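Local coordinates for probable glutamine-binding lipoprotein GlnH (GLNBP) (Mycobacterium tuberculosis, PDB 6H20), which binds an acidic amino acid or its amide as a probable lipid-anchored solute-binding protein, and is thought to link aspartate sensing to protein kinase G signalling, at residues Ala214-Val217 with Glu218-Pro221; Asn251-Leu254 with Glu255-Arg258; Asp260-Trp263 with Asn264-Arg268. One frame throughout, in Å; residues are numbered along the deposited sequence.

Interaction 1: Ala214-Val217 with Glu218-Pro221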
loop_
_atom_site.group_PDB
_atom_site.type_symbol
_atom_site.label_atom_id
_atom_site.label_comp_id
_atom_site.label_asym_id
_atom_site.label_seq_id
_atom_site.Cartn_x
_atom_site.Cartn_y
_atom_site.Cartn_z
ATOM N N ALA A 214 -1.170 7.036 9.732
ATOM C CA ALA A 214 -2.409 7.656 10.197
ATOM C C ALA A 214 -3.406 6.614 10.691
ATOM O O ALA A 214 -4.136 6.854 11.663
ATOM C CB ALA A 214 -3.019 8.508 9.082
ATOM N N GLY A 215 -3.443 5.445 10.049
ATOM C CA GLY A 215 -4.281 4.368 10.544
ATOM C C GLY A 215 -3.850 3.897 11.920
ATOM O O GLY A 215 -4.685 3.558 12.768
ATOM N N LEU A 216 -2.536 3.867 12.160
ATOM C CA LEU A 216 -2.039 3.505 13.486
ATOM C C LEU A 216 -2.385 4.574 14.519
ATOM O O LEU A 216 -2.735 4.247 15.666
ATOM C CB LEU A 216 -0.531 3.245 13.432
ATOM C CG LEU A 216 -0.106 2.147 12.452
ATOM C CD1 LEU A 216 1.383 1.918 12.599
ATOM C CD2 LEU A 216 -0.893 0.863 12.691
ATOM N N VAL A 217 -2.293 5.855 14.143
ATOM C CA VAL A 217 -2.680 6.938 15.054
ATOM C C VAL A 217 -4.146 6.824 15.437
ATOM O O VAL A 217 -4.527 7.093 16.580
ATOM C CB VAL A 217 -2.376 8.314 14.433
ATOM C CG1 VAL A 217 -3.005 9.443 15.268
ATOM C CG2 VAL A 217 -0.885 8.518 14.309
ATOM N N GLU A 218 -5.000 6.452 14.481
ATOM C CA GLU A 218 -6.420 6.326 14.795
ATOM C C GLU A 218 -6.661 5.269 15.857
ATOM O O GLU A 218 -7.592 5.399 16.661
ATOM C CB GLU A 218 -7.225 6.006 13.535
ATOM C CG GLU A 218 -7.203 7.105 12.496
ATOM C CD GLU A 218 -8.530 7.823 12.366
ATOM O OE1 GLU A 218 -9.275 7.883 13.366
ATOM O OE2 GLU A 218 -8.830 8.328 11.263
ATOM N N GLU A 219 -5.820 4.239 15.901
ATOM C CA GLU A 219 -5.939 3.218 16.933
ATOM C C GLU A 219 -5.282 3.629 18.238
ATOM O O GLU A 219 -5.658 3.109 19.293
ATOM C CB GLU A 219 -5.331 1.907 16.433
ATOM C CG GLU A 219 -6.135 1.293 15.292
ATOM C CD GLU A 219 -5.469 0.092 14.641
ATOM O OE1 GLU A 219 -6.140 -0.954 14.516
ATOM O OE2 GLU A 219 -4.296 0.195 14.230
ATOM N N ASP A 220 -4.317 4.544 18.197
ATOM C CA ASP A 220 -3.523 4.893 19.375
ATOM C C ASP A 220 -3.209 6.381 19.309
ATOM O O ASP A 220 -2.119 6.780 18.880
ATOM C CB ASP A 220 -2.231 4.074 19.397
ATOM C CG ASP A 220 -1.450 4.231 20.686
ATOM O OD1 ASP A 220 -1.782 5.131 21.489
ATOM O OD2 ASP A 220 -0.480 3.463 20.877
ATOM N N PRO A 221 -4.122 7.237 19.778
ATOM C CA PRO A 221 -3.901 8.689 19.646
ATOM C C PRO A 221 -2.796 9.245 20.536
ATOM O O PRO A 221 -2.503 10.446 20.450
ATOM C CB PRO A 221 -5.266 9.293 19.994
ATOM C CG PRO A 221 -6.231 8.158 19.917
ATOM C CD PRO A 221 -5.481 6.920 20.240
#
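Leu-216 O is approached by two backbone amides at the end of helix 210-219. Glu-219 N lies 3.1 Å from Leu-216 O and Asp-220 N lies 3.0 Å from Leu-216 O, and both bonds are weak, their N-H...O angles only about 125°. Asp-220 N is itself shared. It also makes a weak bond to Val-217 O at 3.0 Å. Just before these, Glu-218 N still makes a sound i+4 bond to Ala-214 O at 3.0 Å, with an N-H...O angle of 152°. Gly-215 O takes a weak bond from Glu-219 N and a further one from Asn-62 ND2. Asp-220 is the first residue to leave helical backbone angles. Pro-221 follows and has no N-H to offer, so Val-217 O gets no proton from its nitrogen.

The side chains add little across this turn. Glu-218 CG is anti to its own carbonyl carbon (chi1 -65°), which swings it back along the helix to 3.2 Å from Ala-214 O. Glu-219 runs on extended from CG. Its OE2 passes obliquely by the methyl Leu-216 CD2 at 3.8 Å, a carboxylate beside an apolar branch. Leu-216 faces inward, against Leu-195 of helix 191-199 and Leu-146 of strand 139-148. Pro-221 O accepts from Arg-149 NE.

Leu-216 also lies near Trp-191 of the ligand pocket. The chemistry is that of a helix end: the last amides divide between i+3 and i+4 carbonyls, while two acidic side chains stay at the surface, where their charge would probably favour hydration.

Interaction 2: Asn251-Leu254 with Glu255-Arg258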
loop_
_atom_site.group_PDB
_atom_site.type_symbol
_atom_site.label_atom_id
_atom_site.label_comp_id
_atom_site.label_asym_id
_atom_site.label_seq_id
_atom_site.Cartn_x
_atom_site.Cartn_y
_atom_site.Cartn_z
ATOM N N ASN A 251 -7.169 0.607 -15.281
ATOM C CA ASN A 251 -6.962 2.031 -15.515
ATOM C C ASN A 251 -8.247 2.711 -15.961
ATOM O O ASN A 251 -8.460 3.890 -15.650
ATOM C CB ASN A 251 -5.810 2.246 -16.499
ATOM C CG ASN A 251 -4.468 1.950 -15.858
ATOM O OD1 ASN A 251 -4.371 1.919 -14.625
ATOM N ND2 ASN A 251 -3.433 1.761 -16.665
ATOM N N GLY A 252 -9.117 1.983 -16.674
ATOM C CA GLY A 252 -10.442 2.503 -16.960
ATOM C C GLY A 252 -11.253 2.753 -15.698
ATOM O O GLY A 252 -11.897 3.801 -15.560
ATOM N N THR A 253 -11.231 1.797 -14.758
ATOM C CA THR A 253 -11.904 2.004 -13.477
ATOM C C THR A 253 -11.359 3.233 -12.772
ATOM O O THR A 253 -12.125 4.034 -12.216
ATOM C CB THR A 253 -11.725 0.781 -12.566
ATOM O OG1 THR A 253 -12.231 -0.388 -13.226
ATOM C CG2 THR A 253 -12.497 0.983 -11.264
ATOM N N LEU A 254 -10.034 3.393 -12.769
ATOM C CA LEU A 254 -9.468 4.540 -12.072
ATOM C C LEU A 254 -9.867 5.853 -12.741
ATOM O O LEU A 254 -10.167 6.829 -12.051
ATOM C CB LEU A 254 -7.952 4.396 -11.938
ATOM C CG LEU A 254 -7.551 3.190 -11.081
ATOM C CD1 LEU A 254 -6.033 3.057 -10.960
ATOM C CD2 LEU A 254 -8.209 3.232 -9.683
ATOM N N GLU A 255 -9.890 5.902 -14.080
ATOM C CA GLU A 255 -10.420 7.091 -14.752
ATOM C C GLU A 255 -11.856 7.362 -14.328
ATOM O O GLU A 255 -12.228 8.513 -14.045
ATOM C CB GLU A 255 -10.368 6.929 -16.274
ATOM C CG GLU A 255 -8.971 7.009 -16.890
ATOM C CD GLU A 255 -8.465 8.435 -17.035
ATOM O OE1 GLU A 255 -9.252 9.395 -16.829
ATOM O OE2 GLU A 255 -7.276 8.596 -17.374
ATOM N N ARG A 256 -12.683 6.315 -14.263
ATOM C CA ARG A 256 -14.061 6.519 -13.826
ATOM C C ARG A 256 -14.122 7.132 -12.434
ATOM O O ARG A 256 -14.794 8.149 -12.230
ATOM C CB ARG A 256 -14.859 5.220 -13.861
ATOM C CG ARG A 256 -16.298 5.481 -13.452
ATOM C CD ARG A 256 -17.140 4.233 -13.487
ATOM N NE ARG A 256 -16.676 3.136 -12.632
ATOM C CZ ARG A 256 -16.864 3.067 -11.313
ATOM N NH1 ARG A 256 -17.462 4.061 -10.663
ATOM N NH2 ARG A 256 -16.445 2.000 -10.639
ATOM N N ILE A 257 -13.431 6.534 -11.460
ATOM C CA ILE A 257 -13.612 6.997 -10.082
ATOM C C ILE A 257 -12.951 8.350 -9.836
ATOM O O ILE A 257 -13.400 9.113 -8.970
ATOM C CB ILE A 257 -13.217 5.934 -9.040
ATOM C CG1 ILE A 257 -11.709 5.673 -9.049
ATOM C CG2 ILE A 257 -14.026 4.665 -9.244
ATOM C CD1 ILE A 257 -11.238 4.811 -7.838
ATOM N N ARG A 258 -11.879 8.681 -10.566
ATOM C CA ARG A 258 -11.305 10.018 -10.404
ATOM C C ARG A 258 -12.262 11.102 -10.873
ATOM O O ARG A 258 -12.207 12.231 -10.373
ATOM C CB ARG A 258 -9.994 10.160 -11.171
ATOM C CG ARG A 258 -8.854 9.324 -10.621
ATOM C CD ARG A 258 -7.552 9.773 -11.252
ATOM N NE ARG A 258 -6.473 8.807 -11.081
ATOM C CZ ARG A 258 -6.199 7.817 -11.932
ATOM N NH1 ARG A 258 -6.937 7.632 -13.030
ATOM N NH2 ARG A 258 -5.185 7.001 -11.686
HETATM O O HOH W 1 -6.222 5.437 -15.018
#
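Leu-254 lies across the guanidinium of Arg-258, one turn further along helix 244-259. Its CB sits over one face of that flat group, 3.6 Å from Arg-258 NH1. In the arginine, chi1 of -68° sets CG beside the backbone N, and the chain, extended from CG to NE, then carries the guanidinium back to Leu-254.

The edge of the same guanidinium meets a water in plane. Arg-258 NH1 donates to this water at 3.0 Å, and the water donates to Asn-251 O at 2.8 Å. Asn-251 O also accepts from Glu-255 N at 2.9 Å, so one carbonyl serves both the helix and the bridge. Arg-258 NH2 is held by Val-137 O and Thr-136 OG1.

The other end of Leu-254 meets Ile-257, and the two lie side by side. Their methyls Leu-254 CD2 and Ile-257 CD1 meet at 3.9 Å. Thr-253 and Arg-256 also point the same way, with Thr-253 CG2 4.1 Å from Arg-256 NH2. The backbone bonds are regular, such as Ile-257 N to Thr-253 O at 2.9 Å.

Arg-256 forms salt bridges with Glu-84 and Asp-88 of helix 77-90, while Thr-253 OG1 is hydrogen-bonded to Asp-88 OD2. Ile-257 packs on Ile-81 of that helix and on Thr-262 of helix 262-270. Asn-251 and Arg-258 instead tie the helix to the loop between strands 132-134 and 139-148.

Interaction 3: Asp260-Trp263 with Asn264-Arg268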
loop_
_atom_site.group_PDB
_atom_site.type_symbol
_atom_site.label_atom_id
_atom_site.label_comp_id
_atom_site.label_asym_id
_atom_site.label_seq_id
_atom_site.Cartn_x
_atom_site.Cartn_y
_atom_site.Cartn_z
ATOM N N ASP A 260 -15.915 10.669 -11.474
ATOM C CA ASP A 260 -17.329 10.562 -11.152
ATOM C C ASP A 260 -17.629 10.834 -9.687
ATOM O O ASP A 260 -18.757 10.606 -9.246
ATOM C CB ASP A 260 -17.925 9.230 -11.633
ATOM C CG ASP A 260 -17.576 8.036 -10.746
ATOM O OD1 ASP A 260 -16.852 8.176 -9.721
ATOM O OD2 ASP A 260 -18.047 6.917 -11.071
ATOM N N GLY A 261 -16.640 11.303 -8.925
ATOM C CA GLY A 261 -16.825 11.618 -7.527
ATOM C C GLY A 261 -16.516 10.483 -6.575
ATOM O O GLY A 261 -16.455 10.715 -5.358
ATOM N N THR A 262 -16.309 9.260 -7.077
ATOM C CA THR A 262 -16.130 8.116 -6.183
ATOM C C THR A 262 -14.818 8.203 -5.415
ATOM O O THR A 262 -14.780 7.922 -4.212
ATOM C CB THR A 262 -16.184 6.808 -6.976
ATOM O OG1 THR A 262 -17.464 6.678 -7.602
ATOM C CG2 THR A 262 -15.975 5.619 -6.049
ATOM N N TRP A 263 -13.735 8.596 -6.086
ATOM C CA TRP A 263 -12.455 8.717 -5.393
ATOM C C TRP A 263 -12.557 9.717 -4.249
ATOM O O TRP A 263 -12.115 9.444 -3.126
ATOM C CB TRP A 263 -11.363 9.120 -6.384
ATOM C CG TRP A 263 -9.983 8.991 -5.839
ATOM C CD1 TRP A 263 -9.147 7.930 -5.997
ATOM C CD2 TRP A 263 -9.272 9.953 -5.043
ATOM N NE1 TRP A 263 -7.956 8.162 -5.356
ATOM C CE2 TRP A 263 -8.001 9.396 -4.764
ATOM C CE3 TRP A 263 -9.575 11.229 -4.554
ATOM C CZ2 TRP A 263 -7.041 10.065 -4.009
ATOM C CZ3 TRP A 263 -8.612 11.894 -3.799
ATOM C CH2 TRP A 263 -7.361 11.305 -3.541
ATOM N N ASN A 264 -13.163 10.877 -4.512
ATOM C CA ASN A 264 -13.334 11.873 -3.455
ATOM C C ASN A 264 -14.136 11.306 -2.286
ATOM O O ASN A 264 -13.802 11.535 -1.112
ATOM C CB ASN A 264 -14.037 13.100 -4.033
ATOM C CG ASN A 264 -14.227 14.192 -3.011
ATOM O OD1 ASN A 264 -13.291 14.927 -2.688
ATOM N ND2 ASN A 264 -15.440 14.295 -2.479
ATOM N N THR A 265 -15.198 10.563 -2.591
ATOM C CA THR A 265 -16.027 9.967 -1.550
ATOM C C THR A 265 -15.223 8.981 -0.711
ATOM O O THR A 265 -15.331 8.967 0.524
ATOM C CB THR A 265 -17.234 9.291 -2.203
ATOM O OG1 THR A 265 -18.084 10.295 -2.782
ATOM C CG2 THR A 265 -18.025 8.469 -1.198
ATOM N N LEU A 266 -14.384 8.172 -1.363
ATOM C CA LEU A 266 -13.582 7.196 -0.635
ATOM C C LEU A 266 -12.519 7.864 0.223
ATOM O O LEU A 266 -12.253 7.408 1.342
ATOM C CB LEU A 266 -12.946 6.202 -1.610
ATOM C CG LEU A 266 -13.940 5.305 -2.347
ATOM C CD1 LEU A 266 -13.182 4.354 -3.267
ATOM C CD2 LEU A 266 -14.811 4.530 -1.365
ATOM N N TYR A 267 -11.884 8.928 -0.281
ATOM C CA TYR A 267 -10.931 9.668 0.542
ATOM C C TYR A 267 -11.616 10.238 1.773
ATOM O O TYR A 267 -11.100 10.130 2.891
ATOM C CB TYR A 267 -10.282 10.802 -0.263
ATOM C CG TYR A 267 -9.023 11.357 0.389
ATOM C CD1 TYR A 267 -9.088 12.302 1.416
ATOM C CD2 TYR A 267 -7.774 10.919 -0.013
ATOM C CE1 TYR A 267 -7.925 12.795 2.015
ATOM C CE2 TYR A 267 -6.619 11.400 0.571
ATOM C CZ TYR A 267 -6.695 12.330 1.578
ATOM O OH TYR A 267 -5.521 12.788 2.139
ATOM N N ARG A 268 -12.779 10.860 1.586
ATOM C CA ARG A 268 -13.488 11.428 2.726
ATOM C C ARG A 268 -13.955 10.340 3.688
ATOM O O ARG A 268 -14.020 10.567 4.899
ATOM C CB ARG A 268 -14.648 12.297 2.239
ATOM C CG ARG A 268 -14.190 13.545 1.485
ATOM C CD ARG A 268 -15.337 14.515 1.170
ATOM N NE ARG A 268 -16.532 13.831 0.682
ATOM C CZ ARG A 268 -17.581 13.528 1.439
ATOM N NH1 ARG A 268 -17.584 13.853 2.727
ATOM N NH2 ARG A 268 -18.623 12.896 0.913
#
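Trp-263 and Tyr-267 both carry CG anti to the backbone N (chi1 -168° and -164°), which sends their side chains the same way from successive turns of helix 262-270. The rings lie side by side as an offset aromatic pair that barely overlaps. The centroids of the tryptophan six-membered ring and the tyrosine ring are 5.4 Å apart, and the planes are 28° from parallel. Trp-263 CH2 approaches Tyr-267 CD2 at 3.6 Å, and Tyr-267 CB lies over one face of the indole. Tyr-267 N donates to Trp-263 O at 2.9 Å in a nearly straight bond. Trp-263 NE1 is satisfied by Tyr-138 O.

Beside this pair, Thr-262 and Leu-266 point alike, with Thr-262 CG2 4.1 Å from Leu-266 CD1. Leu-266 packs on Phe-77 and Ile-81 of helix 77-90.

At the helix start, Asp-260 forms an Asx turn. Its OD1 accepts from Thr-262 N at 2.9 Å, nearly along the C-O axis, and from Thr-262 OG1 at 2.7 Å, on the syn side and tilted out of the plane. Gly-261 is the N-cap; its positive phi would press a CB against the carbonyl O of the residue before. Gly-261 O accepts from Thr-265 N at 3.0 Å.

Across the turn the side-chain contact is thus mainly apolar. The charge stays at the helix start, where the Asp-260 carboxylate would probably be steadied by the helix dipole and its salt bridge to Arg-256.

How the interactions relate
Interactions 2 and 3 lie on consecutive helices, 244-259 and 262-270, with centres about 11 Å apart. They touch directly: Ile-257 O probably accepts from Trp-263 N, and Ile-257 packs on Thr-262. Both also lean on helix 77-90. Interaction 1 stands apart on helix 210-219, its centre about 29 Å from that of interaction 2 and 22 Å from that of interaction 3. It is the one near the ligand pocket. Interaction 2 is the most enclosed, with half its residues buried and none exposed; interactions 1 and 3 mix buried and exposed residues. Weak, shared backbone bonds mark interaction 1, regular bonds and a water bridge interaction 2, and an aromatic pair after an Asx turn interaction 3.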